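Local coordinates for protein PA4485 (PDB 4AVR) that probably cleaves peptidoglycan as a lytic transglycosylase of the RlpA family, with a preference for naked glycan strands lacking stem peptides, at residues Arg41-Val53 / Gly78-Glu92. Sequence-based numbering, arbitrary orientation.
Sequences RVRVTNLDNRRSV and GLGMIRSGVAPVRIE
The guanidinium of R51 lays one face over the end of helix 73-79, where G78 C sits 3.8 Å above the plane, toward its margin, with G78 O, L79 C and G80 N on the same face, a packing contact rather than a hydrogen bond. At the edge of the R43 guanidinium, in its plane, a water leads to E92 OE1, although its very short approach to R43 NH1 leaves that leg doubtful. The amides of N46 and N49 close on L79 O from opposite faces of its carbonyl plane. N49 ND2 donates at 2.9 Å almost straight (172°), with the oxygen in its own amide plane, whereas the equally short bond from N46 ND2 to L79 O is more bent (147°). N46 points its CG away from its backbone N (chi1 -178°), which swings the amide to L79 O, with A87 CB 3.6 Å from N46 OD1. Each asparagine uses its other end for an Asx turn: N46 OD1 accepts from D48 N, N49 OD1 from R51 N, so both amides are fixed in rotation. Next to these amides, L79 CD2 lies 3.4 Å from V44 O, and the L79 and V53 side chains cross at about a right angle. V44 CG1 touches V89 CG1 at 3.8 Å on the buried face, which I68 and I69 of strand 67-71 help cover. Paired backbone bonds at R43–E92 and T45–R90, followed by L47 N to P88 O, join strands 41-46 and 87-92 as antiparallel neighbours. The helix itself ends in a Schellman motif at G80; L79 O, one residue earlier, is held by two asparagines from the turn of hairpin 41-59, within the double-psi β-barrel of the RlpA family.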
ATOM      1  N   ARG A  41     -11.604   3.727 -18.534  1.00 13.25           N
ATOM      2  CA  ARG A  41     -11.394   4.960 -17.774  1.00 13.22           C
ATOM      3  C   ARG A  41     -12.541   5.159 -16.791  1.00 12.74           C
ATOM      4  O   ARG A  41     -13.707   5.022 -17.151  1.00 14.09           O
ATOM      5  CB  ARG A  41     -11.267   6.181 -18.706  1.00 15.78           C
ATOM      6  CG  ARG A  41     -10.011   6.161 -19.564  1.00 19.28           C
ATOM      7  CD  ARG A  41      -9.901   7.308 -20.558  1.00 26.06           C
ATOM      8  NE  ARG A  41      -9.762   8.635 -19.940  1.00 33.19           N
ATOM      9  CZ  ARG A  41     -10.678   9.606 -19.968  1.00 42.41           C
ATOM     10  NH1 ARG A  41     -11.848   9.432 -20.570  1.00 37.63           N
ATOM     11  NH2 ARG A  41     -10.414  10.765 -19.380  1.00 38.37           N
ATOM     12  N   VAL A  42     -12.189   5.515 -15.559  1.00 11.87           N
ATOM     13  CA  VAL A  42     -13.138   5.656 -14.479  1.00 12.15           C
ATOM     14  C   VAL A  42     -12.860   6.943 -13.716  1.00 11.49           C
ATOM     15  O   VAL A  42     -11.727   7.168 -13.285  1.00 12.04           O
ATOM     16  CB  VAL A  42     -12.994   4.459 -13.516  1.00 12.63           C
ATOM     17  CG1 VAL A  42     -13.972   4.551 -12.352  1.00 14.06           C
ATOM     18  CG2 VAL A  42     -13.167   3.130 -14.259  1.00 14.41           C
ATOM     19  N   ARG A  43     -13.884   7.784 -13.544  1.00 11.46           N
ATOM     20  CA  ARG A  43     -13.778   8.931 -12.651  1.00 11.32           C
ATOM     21  C   ARG A  43     -14.087   8.485 -11.225  1.00 10.67           C
ATOM     22  O   ARG A  43     -15.154   7.936 -10.957  1.00 11.86           O
ATOM     23  CB  ARG A  43     -14.709  10.066 -13.053  1.00 13.34           C
ATOM     24  CG  ARG A  43     -14.520  11.302 -12.171  1.00 15.03           C
ATOM     25  CD  ARG A  43     -15.205  12.544 -12.734  1.00 20.82           C
ATOM     26  NE  ARG A  43     -14.342  13.143 -13.765  1.00 27.55           N
ATOM     27  CZ  ARG A  43     -14.626  13.336 -15.056  1.00 38.80           C
ATOM     28  NH1 ARG A  43     -15.819  13.045 -15.580  1.00 48.36           N
ATOM     29  NH2 ARG A  43     -13.686  13.871 -15.835  1.00 46.54           N
ATOM     30  N   VAL A  44     -13.144   8.742 -10.328  1.00 10.09           N
ATOM     31  CA  VAL A  44     -13.256   8.390  -8.924  1.00  9.55           C
ATOM     32  C   VAL A  44     -13.368   9.689  -8.127  1.00  9.72           C
ATOM     33  O   VAL A  44     -12.525  10.565  -8.277  1.00 10.65           O
ATOM     34  CB  VAL A  44     -12.009   7.614  -8.461  1.00  9.81           C
ATOM     35  CG1 VAL A  44     -12.148   7.205  -7.008  1.00 10.28           C
ATOM     36  CG2 VAL A  44     -11.771   6.414  -9.358  1.00 11.16           C
ATOM     37  N   THR A  45     -14.398   9.796  -7.287  1.00  9.34           N
ATOM     38  CA  THR A  45     -14.593  10.963  -6.438  1.00  9.58           C
ATOM     39  C   THR A  45     -14.523  10.521  -4.986  1.00  8.88           C
ATOM     40  O   THR A  45     -15.277   9.652  -4.556  1.00  9.39           O
ATOM     41  CB  THR A  45     -15.955  11.623  -6.701  1.00 10.81           C
ATOM     42  OG1 THR A  45     -16.052  11.991  -8.074  1.00 12.96           O
ATOM     43  CG2 THR A  45     -16.155  12.860  -5.824  1.00 12.27           C
ATOM     44  N   ASN A  46     -13.611  11.121  -4.231  1.00  9.05           N
ATOM     45  CA  ASN A  46     -13.506  10.908  -2.801  1.00  9.14           C
ATOM     46  C   ASN A  46     -14.660  11.647  -2.130  1.00  9.12           C
ATOM     47  O   ASN A  46     -14.743  12.872  -2.201  1.00 10.60           O
ATOM     48  CB  ASN A  46     -12.151  11.423  -2.301  1.00  9.95           C
ATOM     49  CG  ASN A  46     -11.923  11.190  -0.824  1.00 10.56           C
ATOM     50  OD1 ASN A  46     -12.858  11.048  -0.046  1.00 12.03           O
ATOM     51  ND2 ASN A  46     -10.657  11.168  -0.419  1.00 10.95           N
ATOM     52  N   LEU A  47     -15.574  10.908  -1.520  1.00  8.94           N
ATOM     53  CA  LEU A  47     -16.770  11.524  -0.951  1.00  9.69           C
ATOM     54  C   LEU A  47     -16.484  12.295   0.329  1.00 10.43           C
ATOM     55  O   LEU A  47     -17.310  13.106   0.756  1.00 12.27           O
ATOM     56  CB  LEU A  47     -17.860  10.484  -0.759  1.00  9.68           C
ATOM     57  CG  LEU A  47     -18.366   9.908  -2.085  1.00  9.65           C
ATOM     58  CD1 LEU A  47     -19.068   8.564  -1.888  1.00 11.15           C
ATOM     59  CD2 LEU A  47     -19.301  10.892  -2.746  1.00 12.36           C
ATOM     60  N   ASP A  48     -15.322  12.088   0.925  1.00 10.60           N
ATOM     61  CA  ASP A  48     -14.934  12.837   2.121  1.00 12.09           C
ATOM     62  C   ASP A  48     -14.413  14.236   1.840  1.00 11.85           C
ATOM     63  O   ASP A  48     -14.555  15.106   2.702  1.00 15.83           O
ATOM     64  CB  ASP A  48     -13.990  12.016   2.988  1.00 15.00           C
ATOM     65  CG  ASP A  48     -14.744  10.908   3.771  1.00 15.36           C
ATOM     66  OD1 ASP A  48     -15.983  10.960   3.831  1.00 17.00           O
ATOM     67  OD2 ASP A  48     -14.063  10.048   4.328  1.00 19.64           O
ATOM     68  N   ASN A  49     -13.861  14.483   0.657  1.00 11.26           N
ATOM     69  CA  ASN A  49     -13.355  15.818   0.308  1.00 11.69           C
ATOM     70  C   ASN A  49     -13.800  16.336  -1.054  1.00 11.55           C
ATOM     71  O   ASN A  49     -13.475  17.458  -1.404  1.00 14.03           O
ATOM     72  CB  ASN A  49     -11.842  15.827   0.399  1.00 13.04           C
ATOM     73  CG  ASN A  49     -11.204  14.802  -0.557  1.00 13.14           C
ATOM     74  OD1 ASN A  49     -11.774  14.397  -1.524  1.00 14.07           O
ATOM     75  ND2 ASN A  49      -9.968  14.401  -0.197  1.00 16.35           N
ATOM     76  N   ARG A  50     -14.535  15.527  -1.801  1.00 12.12           N
ATOM     77  CA  ARG A  50     -15.032  15.884  -3.140  1.00 12.88           C
ATOM     78  C   ARG A  50     -13.964  16.050  -4.216  1.00 13.77           C
ATOM     79  O   ARG A  50     -14.257  16.480  -5.345  1.00 16.75           O
ATOM     80  CB  ARG A  50     -15.915  17.154  -3.110  1.00 15.14           C
ATOM     81  CG  ARG A  50     -17.074  17.178  -2.158  1.00 21.93           C
ATOM     82  CD  ARG A  50     -18.025  16.140  -2.586  1.00 23.69           C
ATOM     83  NE  ARG A  50     -18.821  16.526  -3.754  1.00 23.85           N
ATOM     84  CZ  ARG A  50     -19.839  15.785  -4.165  1.00 21.10           C
ATOM     85  NH1 ARG A  50     -20.213  14.697  -3.443  1.00 16.52           N
ATOM     86  NH2 ARG A  50     -20.483  16.128  -5.262  1.00 27.70           N
ATOM     87  N   ARG A  51     -12.736  15.623  -3.913  1.00 11.68           N
ATOM     88  CA  ARG A  51     -11.688  15.596  -4.930  1.00 11.55           C
ATOM     89  C   ARG A  51     -11.914  14.435  -5.878  1.00 10.86           C
ATOM     90  O   ARG A  51     -12.420  13.389  -5.476  1.00 11.21           O
ATOM     91  CB  ARG A  51     -10.326  15.481  -4.284  1.00 13.25           C
ATOM     92  CG  ARG A  51     -10.025  16.693  -3.412  1.00 16.07           C
ATOM     93  CD  ARG A  51      -8.633  16.681  -2.835  1.00 20.15           C
ATOM     94  NE  ARG A  51      -7.644  16.879  -3.869  1.00 24.05           N
ATOM     95  CZ  ARG A  51      -6.337  16.848  -3.656  1.00 25.31           C
ATOM     96  NH1 ARG A  51      -5.865  16.616  -2.438  1.00 30.83           N
ATOM     97  NH2 ARG A  51      -5.503  17.031  -4.666  1.00 28.39           N
ATOM     98  N   SER A  52     -11.543  14.613  -7.138  1.00 11.67           N
ATOM     99  CA  SER A  52     -11.739  13.573  -8.139  1.00 11.56           C
ATOM    100  C   SER A  52     -10.534  13.429  -9.045  1.00 11.50           C
ATOM    101  O   SER A  52      -9.772  14.371  -9.266  1.00 13.33           O
ATOM    102  CB  SER A  52     -12.987  13.835  -8.975  1.00 13.97           C
ATOM    103  OG  SER A  52     -12.843  14.944  -9.817  1.00 17.78           O
ATOM    104  N   VAL A  53     -10.365  12.205  -9.539  1.00 11.17           N
ATOM    105  CA  VAL A  53      -9.340  11.864 -10.528  1.00 11.50           C
ATOM    106  C   VAL A  53      -9.936  10.898 -11.537  1.00 10.75           C
ATOM    107  O   VAL A  53     -10.993  10.318 -11.296  1.00 11.52           O
ATOM    108  CB  VAL A  53      -8.094  11.207  -9.896  1.00 12.28           C
ATOM    109  CG1 VAL A  53      -7.449  12.125  -8.865  1.00 13.77           C
ATOM    110  CG2 VAL A  53      -8.420   9.863  -9.297  1.00 12.88           C
ATOM    111  N   GLY A  78      -3.953  12.520  -5.716  1.00 11.61           N
ATOM    112  CA  GLY A  78      -4.972  13.358  -6.347  1.00 12.30           C
ATOM    113  C   GLY A  78      -6.306  13.322  -5.608  1.00 11.54           C
ATOM    114  O   GLY A  78      -7.042  14.297  -5.620  1.00 13.90           O
ATOM    115  N   LEU A  79      -6.591  12.192  -4.961  1.00 10.86           N
ATOM    116  CA  LEU A  79      -7.820  12.021  -4.178  1.00 10.98           C
ATOM    117  C   LEU A  79      -7.698  12.533  -2.747  1.00 11.41           C
ATOM    118  O   LEU A  79      -8.685  12.551  -2.018  1.00 12.51           O
ATOM    119  CB  LEU A  79      -8.225  10.551  -4.182  1.00 10.17           C
ATOM    120  CG  LEU A  79      -8.748  10.027  -5.515  1.00 10.56           C
ATOM    121  CD1 LEU A  79      -8.728   8.504  -5.531  1.00 11.50           C
ATOM    122  CD2 LEU A  79     -10.148  10.542  -5.793  1.00 11.79           C
ATOM    123  N   GLY A  80      -6.507  12.950  -2.332  1.00 11.75           N
ATOM    124  CA  GLY A  80      -6.291  13.393  -0.961  1.00 12.76           C
ATOM    125  C   GLY A  80      -6.481  12.314   0.083  1.00 13.29           C
ATOM    126  O   GLY A  80      -6.922  12.593   1.199  1.00 15.95           O
ATOM    127  N   MET A  81      -6.137  11.077  -0.264  1.00 12.64           N
ATOM    128  CA  MET A  81      -6.380   9.920   0.610  1.00 13.23           C
ATOM    129  C   MET A  81      -5.106   9.249   1.142  1.00 13.02           C
ATOM    130  O   MET A  81      -5.178   8.161   1.711  1.00 13.73           O
ATOM    131  CB  MET A  81      -7.299   8.899  -0.066  1.00 15.34           C
ATOM    132  CG  MET A  81      -6.691   8.175  -1.224  1.00 15.49           C
ATOM    133  SD  MET A  81      -7.838   7.090  -2.106  1.00 15.90           S
ATOM    134  CE  MET A  81      -7.790   5.659  -1.072  1.00 15.96           C
ATOM    135  N   ILE A  82      -3.955   9.887   0.984  1.00 13.02           N
ATOM    136  CA  ILE A  82      -2.702   9.258   1.423  1.00 13.19           C
ATOM    137  C   ILE A  82      -2.713   9.000   2.929  1.00 14.17           C
ATOM    138  O   ILE A  82      -2.351   7.904   3.374  1.00 16.18           O
ATOM    139  CB  ILE A  82      -1.478  10.089   0.996  1.00 13.44           C
ATOM    140  CG1 ILE A  82      -1.318  10.035  -0.529  1.00 13.68           C
ATOM    141  CG2 ILE A  82      -0.211   9.628   1.703  1.00 14.78           C
ATOM    142  CD1 ILE A  82      -0.859   8.682  -1.060  1.00 13.56           C
ATOM    143  N   ARG A  83      -3.101  10.003   3.712  1.00 14.98           N
ATOM    144  CA  ARG A  83      -3.107   9.854   5.169  1.00 16.37           C
ATOM    145  C   ARG A  83      -4.293   9.057   5.669  1.00 15.54           C
ATOM    146  O   ARG A  83      -4.149   8.277   6.610  1.00 17.94           O
ATOM    147  CB  ARG A  83      -3.043  11.207   5.866  1.00 20.75           C
ATOM    148  CG  ARG A  83      -1.695  11.864   5.714  1.00 26.27           C
ATOM    149  CD  ARG A  83      -1.733  13.323   6.151  1.00 33.90           C
ATOM    150  NE  ARG A  83      -2.186  13.546   7.526  1.00 40.66           N
ATOM    151  CZ  ARG A  83      -2.237  14.746   8.109  1.00 55.22           C
ATOM    152  NH1 ARG A  83      -1.871  15.833   7.439  1.00 71.26           N
ATOM    153  NH2 ARG A  83      -2.649  14.869   9.365  1.00 54.31           N
ATOM    154  N   SER A  84      -5.468   9.221   5.059  1.00 13.90           N
ATOM    155  CA  SER A  84      -6.631   8.449   5.494  1.00 14.05           C
ATOM    156  C   SER A  84      -6.501   6.977   5.140  1.00 13.68           C
ATOM    157  O   SER A  84      -7.087   6.130   5.824  1.00 15.55           O
ATOM    158  CB  SER A  84      -7.924   9.000   4.912  1.00 13.84           C
ATOM    159  OG  SER A  84      -7.967   8.920   3.511  1.00 15.01           O
ATOM    160  N   GLY A  85      -5.762   6.664   4.083  1.00 12.80           N
ATOM    161  CA  GLY A  85      -5.520   5.280   3.671  1.00 12.89           C
ATOM    162  C   GLY A  85      -6.640   4.718   2.816  1.00 11.37           C
ATOM    163  O   GLY A  85      -6.411   4.157   1.747  1.00 12.35           O
ATOM    164  N   VAL A  86      -7.854   4.847   3.322  1.00 12.73           N
ATOM    165  CA  VAL A  86      -9.040   4.480   2.598  1.00 12.46           C
ATOM    166  C   VAL A  86     -10.005   5.651   2.590  1.00 12.21           C
ATOM    167  O   VAL A  86      -9.872   6.603   3.361  1.00 14.86           O
ATOM    168  CB  VAL A  86      -9.694   3.264   3.249  1.00 13.10           C
ATOM    169  CG1 VAL A  86      -8.789   2.046   3.129  1.00 14.50           C
ATOM    170  CG2 VAL A  86     -10.077   3.544   4.703  1.00 15.58           C
ATOM    171  N   ALA A  87     -10.976   5.576   1.694  1.00 11.00           N
ATOM    172  CA  ALA A  87     -12.001   6.606   1.626  1.00 11.29           C
ATOM    173  C   ALA A  87     -13.211   6.031   0.929  1.00  9.58           C
ATOM    174  O   ALA A  87     -13.076   5.213   0.035  1.00  9.92           O
ATOM    175  CB  ALA A  87     -11.498   7.818   0.849  1.00 14.14           C
ATOM    176  N   PRO A  88     -14.410   6.513   1.280  1.00  9.90           N
ATOM    177  CA  PRO A  88     -15.586   6.202   0.472  1.00  9.44           C
ATOM    178  C   PRO A  88     -15.503   6.949  -0.844  1.00  8.76           C
ATOM    179  O   PRO A  88     -15.207   8.150  -0.856  1.00  9.67           O
ATOM    180  CB  PRO A  88     -16.740   6.733   1.331  1.00 11.30           C
ATOM    181  CG  PRO A  88     -16.131   7.882   2.087  1.00 12.53           C
ATOM    182  CD  PRO A  88     -14.690   7.520   2.325  1.00 12.33           C
ATOM    183  N   VAL A  89     -15.784   6.265  -1.950  1.00  8.43           N
ATOM    184  CA  VAL A  89     -15.729   6.874  -3.255  1.00  8.49           C
ATOM    185  C   VAL A  89     -16.974   6.567  -4.070  1.00  8.47           C
ATOM    186  O   VAL A  89     -17.629   5.541  -3.914  1.00  9.35           O
ATOM    187  CB  VAL A  89     -14.477   6.453  -4.085  1.00  8.82           C
ATOM    188  CG1 VAL A  89     -13.201   6.894  -3.395  1.00  9.35           C
ATOM    189  CG2 VAL A  89     -14.469   4.963  -4.373  1.00  9.41           C
ATOM    190  N   ARG A  90     -17.257   7.495  -4.975  1.00  8.54           N
ATOM    191  CA  ARG A  90     -18.141   7.237  -6.113  1.00  9.13           C
ATOM    192  C   ARG A  90     -17.242   6.910  -7.306  1.00  9.56           C
ATOM    193  O   ARG A  90     -16.165   7.500  -7.459  1.00 11.19           O
ATOM    194  CB  ARG A  90     -18.967   8.487  -6.458  1.00 10.06           C
ATOM    195  CG  ARG A  90     -20.323   8.190  -7.084  1.00 10.15           C
ATOM    196  CD  ARG A  90     -21.305   7.793  -6.007  1.00 10.72           C
ATOM    197  NE  ARG A  90     -22.648   7.459  -6.475  1.00 11.30           N
ATOM    198  CZ  ARG A  90     -23.580   8.342  -6.815  1.00 11.34           C
ATOM    199  NH1 ARG A  90     -23.329   9.642  -6.800  1.00 12.29           N
ATOM    200  NH2 ARG A  90     -24.790   7.913  -7.172  1.00 13.15           N
ATOM    201  N   ILE A  91     -17.664   5.962  -8.127  1.00  9.35           N
ATOM    202  CA  ILE A  91     -16.998   5.700  -9.394  1.00 10.03           C
ATOM    203  C   ILE A  91     -17.991   5.803 -10.534  1.00 10.72           C
ATOM    204  O   ILE A  91     -19.175   5.478 -10.402  1.00 12.05           O
ATOM    205  CB  ILE A  91     -16.253   4.345  -9.428  1.00 10.93           C
ATOM    206  CG1 ILE A  91     -17.192   3.140  -9.383  1.00 12.33           C
ATOM    207  CG2 ILE A  91     -15.215   4.289  -8.317  1.00 11.86           C
ATOM    208  CD1 ILE A  91     -16.491   1.818  -9.658  1.00 14.19           C
ATOM    209  N   GLU A  92     -17.496   6.276 -11.669  1.00 12.13           N
ATOM    210  CA  GLU A  92     -18.289   6.352 -12.874  1.00 13.99           C
ATOM    211  C   GLU A  92     -17.426   5.960 -14.056  1.00 14.23           C
ATOM    212  O   GLU A  92     -16.419   6.608 -14.324  1.00 14.22           O
ATOM    213  CB  GLU A  92     -18.802   7.770 -13.066  1.00 15.89           C
ATOM    214  CG  GLU A  92     -19.698   7.906 -14.280  1.00 18.46           C
ATOM    215  CD  GLU A  92     -20.091   9.334 -14.590  1.00 21.66           C
ATOM    216  OE1 GLU A  92     -19.792  10.248 -13.799  1.00 24.79           O
ATOM    217  OE2 GLU A  92     -20.719   9.552 -15.640  1.00 35.57           O
TER
HETATM  218  O   HOH W   1     -18.216  12.407 -15.016  1.00 41.79           O
HETATM  219  O   HOH W   2      -9.879  10.811   2.485  1.00 16.07           O
HETATM  220  O   HOH W   3     -11.599   7.730   5.209  1.00 27.59           O
HETATM  221  O   HOH W   4      -8.162  15.428   2.392  1.00 61.19           O
HETATM  222  O   HOH W   5      -7.839  15.861  -7.794  1.00 23.44           O